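PDB 2IMR: hypothetical protein DR_0824 from Deinococcus radiodurans, which catalyses the zinc-dependent deamination of aminodeoxyfutalosine to futalosine, a step of menaquinone biosynthesis, and, to a lesser extent, of adenosine and several of its derivatives. Local coordinates for residues V368-A371 / R372-P376; L383-A386 / A387-G391. All coordinates share one frame; numbering follows the deposited sequence.

Interaction 1: residues V368-A371 / R372-P376; sequences VTFA and RQLYP
Phe370 and Leu374 meet one turn apart in a local i to i+4 contact on the last turns of helix 365-374, where the chain leaves the helix at Tyr375. Apolar carbons make the junction: Phe370 CD2 lies 3.8 Å from Leu374 CD1, and the neighbouring CE2 also touches both leucine methyls. With CG anti to the backbone N, chi1 (-162°) swings the phenylalanine ring toward the following turn, where Leu374 lies. Pro326 of helix 326-331 touches both side chains. Water 1 sits over the centre of one ring face, 3.1 Å above the plane, and donates to Phe370 O and to Gln373 OE1 (3.0 Å each), so it ties the backbone to the amide. With an alanine at Phe370, the methyls of Leu374 would probably lose their aromatic neighbour, and a gap would be likely to open beside Pro326. The backbone is alpha-helical in this part of an amidohydrolase (TIM-barrel clan) domain: Leu374 N reaches Phe370 O at 3.1 Å, though the bond from Gln373 N to Thr369 O is weak. One residue on, Tyr375 N closes the last turn on Ala371 O at 2.9 Å. Its ring turns back beside Ala371, Tyr375 CE1 lying 4.2 Å from Ala371 CB, while Leu374 CB covers one ring face and the phenol OH is hydrogen-bonded to Phe337 O.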
loop_
_atom_site.group_PDB
_atom_site.type_symbol
_atom_site.label_atom_id
_atom_site.label_comp_id
_atom_site.label_asym_id
_atom_site.label_seq_id
_atom_site.Cartn_x
_atom_site.Cartn_y
_atom_site.Cartn_z
ATOM N N VAL A 368 -4.179 -11.491 0.682
ATOM C CA VAL A 368 -3.622 -12.401 1.675
ATOM C C VAL A 368 -3.637 -13.807 1.086
ATOM O O VAL A 368 -2.654 -14.540 1.168
ATOM C CB VAL A 368 -4.449 -12.368 2.988
ATOM C CG1 VAL A 368 -4.032 -13.516 3.912
ATOM C CG2 VAL A 368 -4.237 -11.033 3.693
ATOM N N THR A 369 -4.759 -14.172 0.479
ATOM C CA THR A 369 -4.890 -15.483 -0.136
ATOM C C THR A 369 -3.851 -15.648 -1.234
ATOM O O THR A 369 -3.180 -16.674 -1.315
ATOM C CB THR A 369 -6.298 -15.664 -0.728
ATOM O OG1 THR A 369 -7.251 -15.681 0.339
ATOM C CG2 THR A 369 -6.397 -16.961 -1.524
ATOM N N PHE A 370 -3.714 -14.625 -2.072
ATOM C CA PHE A 370 -2.753 -14.657 -3.171
ATOM C C PHE A 370 -1.321 -14.757 -2.644
ATOM O O PHE A 370 -0.502 -15.496 -3.188
ATOM C CB PHE A 370 -2.880 -13.388 -4.024
ATOM C CG PHE A 370 -2.255 -13.509 -5.383
ATOM C CD1 PHE A 370 -2.907 -14.196 -6.404
ATOM C CD2 PHE A 370 -1.006 -12.957 -5.640
ATOM C CE1 PHE A 370 -2.322 -14.331 -7.662
ATOM C CE2 PHE A 370 -0.414 -13.087 -6.892
ATOM C CZ PHE A 370 -1.073 -13.777 -7.907
ATOM N N ALA A 371 -1.027 -14.002 -1.587
ATOM C CA ALA A 371 0.305 -13.996 -0.999
ATOM C C ALA A 371 0.655 -15.359 -0.399
ATOM O O ALA A 371 1.814 -15.775 -0.418
ATOM C CB ALA A 371 0.396 -12.909 0.068
ATOM N N ARG A 372 -0.344 -16.052 0.142
ATOM C CA ARG A 372 -0.103 -17.369 0.720
ATOM C C ARG A 372 0.436 -18.287 -0.372
ATOM O O ARG A 372 1.328 -19.103 -0.139
ATOM C CB ARG A 372 -1.404 -17.941 1.294
ATOM C CG ARG A 372 -1.276 -19.366 1.807
ATOM C CD ARG A 372 -0.401 -19.448 3.054
ATOM N NE ARG A 372 -0.203 -20.836 3.470
ATOM C CZ ARG A 372 0.572 -21.704 2.828
ATOM N NH1 ARG A 372 1.232 -21.329 1.740
ATOM N NH2 ARG A 372 0.671 -22.956 3.262
ATOM N N GLN A 373 -0.106 -18.138 -1.574
ATOM C CA GLN A 373 0.310 -18.953 -2.701
ATOM C C GLN A 373 1.700 -18.559 -3.203
ATOM O O GLN A 373 2.490 -19.414 -3.607
ATOM C CB GLN A 373 -0.729 -18.829 -3.811
ATOM C CG GLN A 373 -2.135 -19.089 -3.296
ATOM C CD GLN A 373 -3.208 -18.801 -4.317
ATOM O OE1 GLN A 373 -2.957 -18.165 -5.345
ATOM N NE2 GLN A 373 -4.426 -19.258 -4.032
ATOM N N LEU A 374 1.999 -17.263 -3.171
ATOM C CA LEU A 374 3.306 -16.777 -3.617
ATOM C C LEU A 374 4.443 -17.197 -2.696
ATOM O O LEU A 374 5.554 -17.475 -3.153
ATOM C CB LEU A 374 3.322 -15.246 -3.690
ATOM C CG LEU A 374 2.467 -14.515 -4.717
ATOM C CD1 LEU A 374 2.591 -13.002 -4.474
ATOM C CD2 LEU A 374 2.926 -14.869 -6.122
ATOM N N TYR A 375 4.175 -17.226 -1.396
ATOM C CA TYR A 375 5.213 -17.549 -0.428
ATOM C C TYR A 375 4.912 -18.781 0.418
ATOM O O TYR A 375 4.583 -18.673 1.602
ATOM C CB TYR A 375 5.443 -16.331 0.467
ATOM C CG TYR A 375 5.490 -15.030 -0.317
ATOM C CD1 TYR A 375 4.434 -14.119 -0.263
ATOM C CD2 TYR A 375 6.574 -14.733 -1.139
ATOM C CE1 TYR A 375 4.458 -12.944 -1.015
ATOM C CE2 TYR A 375 6.610 -13.562 -1.891
ATOM C CZ TYR A 375 5.551 -12.677 -1.827
ATOM O OH TYR A 375 5.580 -11.531 -2.588
ATOM N N PRO A 376 5.054 -19.975 -0.178
ATOM C CA PRO A 376 4.794 -21.239 0.518
ATOM C C PRO A 376 5.567 -21.440 1.818
ATOM O O PRO A 376 5.056 -22.042 2.758
ATOM C CB PRO A 376 5.137 -22.290 -0.538
ATOM C CG PRO A 376 6.199 -21.616 -1.355
ATOM C CD PRO A 376 5.634 -20.221 -1.509
HETATM O O HOH W 1 -0.492 -16.522 -6.040
#

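Interaction 2: residues L383-A386 / A387-G391; sequences LVRA and AVKGG
Arg385 O is the carbonyl at which helix 380-395 widens, for it meets two amides of the following turn. Gly390 N, five residues on, gives Arg385 O the straighter bond at 3.0 Å (N-H...O 165°), whereas Lys389 N lies closer to it, at 2.7 Å, but is bent to 121° and counts as weak. Ala386 O likewise takes an i+5 donor, Gly391 N, at 3.0 Å. This is the signature of a pi-type turn, here at 387-390. Before it the pattern is alpha-helical: Ala387 N donates to Leu383 O at 3.0 Å, and Val388 N to Val384 O at 3.1 Å. Ala387 also has a backbone hydrogen bond with Val96. Outside the backbone, Arg385 and Lys389 run side by side, Arg385 NH1 coming within 3.3 Å of Lys389 CG. The lysine chain bends at chi2 (59°), and Lys389 NZ lies 6.4 Å from Arg385 NH1, a separation that probably eases the repulsion between the two positive groups. NZ has a weak hydrogen bond to Gln392 OE1, while Arg385 NH2 forms a long, weak ion pair with Glu348. Tyr47 of strand 45-47 touches both long side chains, Val384 packs on Val45 of the same strand, and Trp339 of helix 339-344 lies against Leu383 and Ala386.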
loop_
_atom_site.group_PDB
_atom_site.type_symbol
_atom_site.label_atom_id
_atom_site.label_comp_id
_atom_site.label_asym_id
_atom_site.label_seq_id
_atom_site.Cartn_x
_atom_site.Cartn_y
_atom_site.Cartn_z
ATOM N N LEU A 383 1.504 -12.849 7.089
ATOM C CA LEU A 383 0.628 -12.248 6.088
ATOM C C LEU A 383 -0.536 -11.511 6.727
ATOM O O LEU A 383 -0.835 -10.371 6.369
ATOM C CB LEU A 383 0.098 -13.326 5.136
ATOM C CG LEU A 383 1.155 -14.170 4.419
ATOM C CD1 LEU A 383 0.480 -15.244 3.580
ATOM C CD2 LEU A 383 2.016 -13.267 3.540
ATOM N N VAL A 384 -1.194 -12.159 7.682
ATOM C CA VAL A 384 -2.329 -11.546 8.354
ATOM C C VAL A 384 -1.912 -10.334 9.178
ATOM O O VAL A 384 -2.563 -9.292 9.129
ATOM C CB VAL A 384 -3.062 -12.582 9.233
ATOM C CG1 VAL A 384 -4.189 -11.924 10.009
ATOM C CG2 VAL A 384 -3.612 -13.685 8.345
ATOM N N ARG A 385 -0.819 -10.456 9.926
ATOM C CA ARG A 385 -0.350 -9.330 10.722
ATOM C C ARG A 385 -0.051 -8.144 9.807
ATOM O O ARG A 385 -0.360 -7.000 10.131
ATOM C CB ARG A 385 0.914 -9.707 11.500
ATOM C CG ARG A 385 1.546 -8.518 12.197
ATOM C CD ARG A 385 2.992 -8.777 12.576
ATOM N NE ARG A 385 3.717 -7.517 12.710
ATOM C CZ ARG A 385 3.389 -6.554 13.565
ATOM N NH1 ARG A 385 2.348 -6.708 14.372
ATOM N NH2 ARG A 385 4.089 -5.426 13.600
ATOM N N ALA A 386 0.555 -8.421 8.659
ATOM C CA ALA A 386 0.883 -7.366 7.707
ATOM C C ALA A 386 -0.382 -6.679 7.200
ATOM O O ALA A 386 -0.457 -5.452 7.145
ATOM C CB ALA A 386 1.664 -7.947 6.530
ATOM N N ALA A 387 -1.377 -7.480 6.831
ATOM C CA ALA A 387 -2.628 -6.943 6.310
ATOM C C ALA A 387 -3.302 -5.992 7.286
ATOM O O ALA A 387 -3.840 -4.957 6.890
ATOM C CB ALA A 387 -3.583 -8.084 5.957
ATOM N N VAL A 388 -3.261 -6.340 8.567
ATOM C CA VAL A 388 -3.903 -5.527 9.587
ATOM C C VAL A 388 -2.988 -4.516 10.279
ATOM O O VAL A 388 -3.166 -3.305 10.126
ATOM C CB VAL A 388 -4.556 -6.424 10.662
ATOM C CG1 VAL A 388 -5.237 -5.563 11.717
ATOM C CG2 VAL A 388 -5.560 -7.361 10.008
ATOM N N LYS A 389 -2.014 -5.006 11.042
ATOM C CA LYS A 389 -1.113 -4.113 11.765
ATOM C C LYS A 389 -0.143 -3.373 10.855
ATOM O O LYS A 389 0.070 -2.174 11.016
ATOM C CB LYS A 389 -0.326 -4.885 12.826
ATOM C CG LYS A 389 0.564 -3.993 13.694
ATOM C CD LYS A 389 -0.257 -2.937 14.430
ATOM C CE LYS A 389 0.625 -2.047 15.297
ATOM N NZ LYS A 389 -0.168 -1.062 16.092
ATOM N N GLY A 390 0.449 -4.089 9.907
ATOM C CA GLY A 390 1.380 -3.454 8.990
ATOM C C GLY A 390 0.738 -2.259 8.304
ATOM O O GLY A 390 1.305 -1.169 8.280
ATOM N N GLY A 391 -0.456 -2.465 7.752
ATOM C CA GLY A 391 -1.158 -1.392 7.068
ATOM C C GLY A 391 -1.526 -0.232 7.972
ATOM O O GLY A 391 -1.427 0.935 7.580
#

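Interactions 1 and 2 lie on consecutive helices, 365-374 and 380-395, with centres 14 Å apart, and the two helices pack directly on one another. Leu383 of interaction 2 supplies most of the joint: its CD1 is 3.6 Å from Arg372 CA, and its CD2 is 3.8 Å from Ala371 CB. A second point, nearer the start of interaction 1, brings Val368 CG2 to 3.8 Å from Ala387 CB. Neither contact includes a zinc ligand. The side chain of Phe370 in interaction 1 is about 11 Å from that of the zinc-binding residue Asp354, and Gly391, at the end of interaction 2, is about 9 Å from the side chain of the zinc ligand His99.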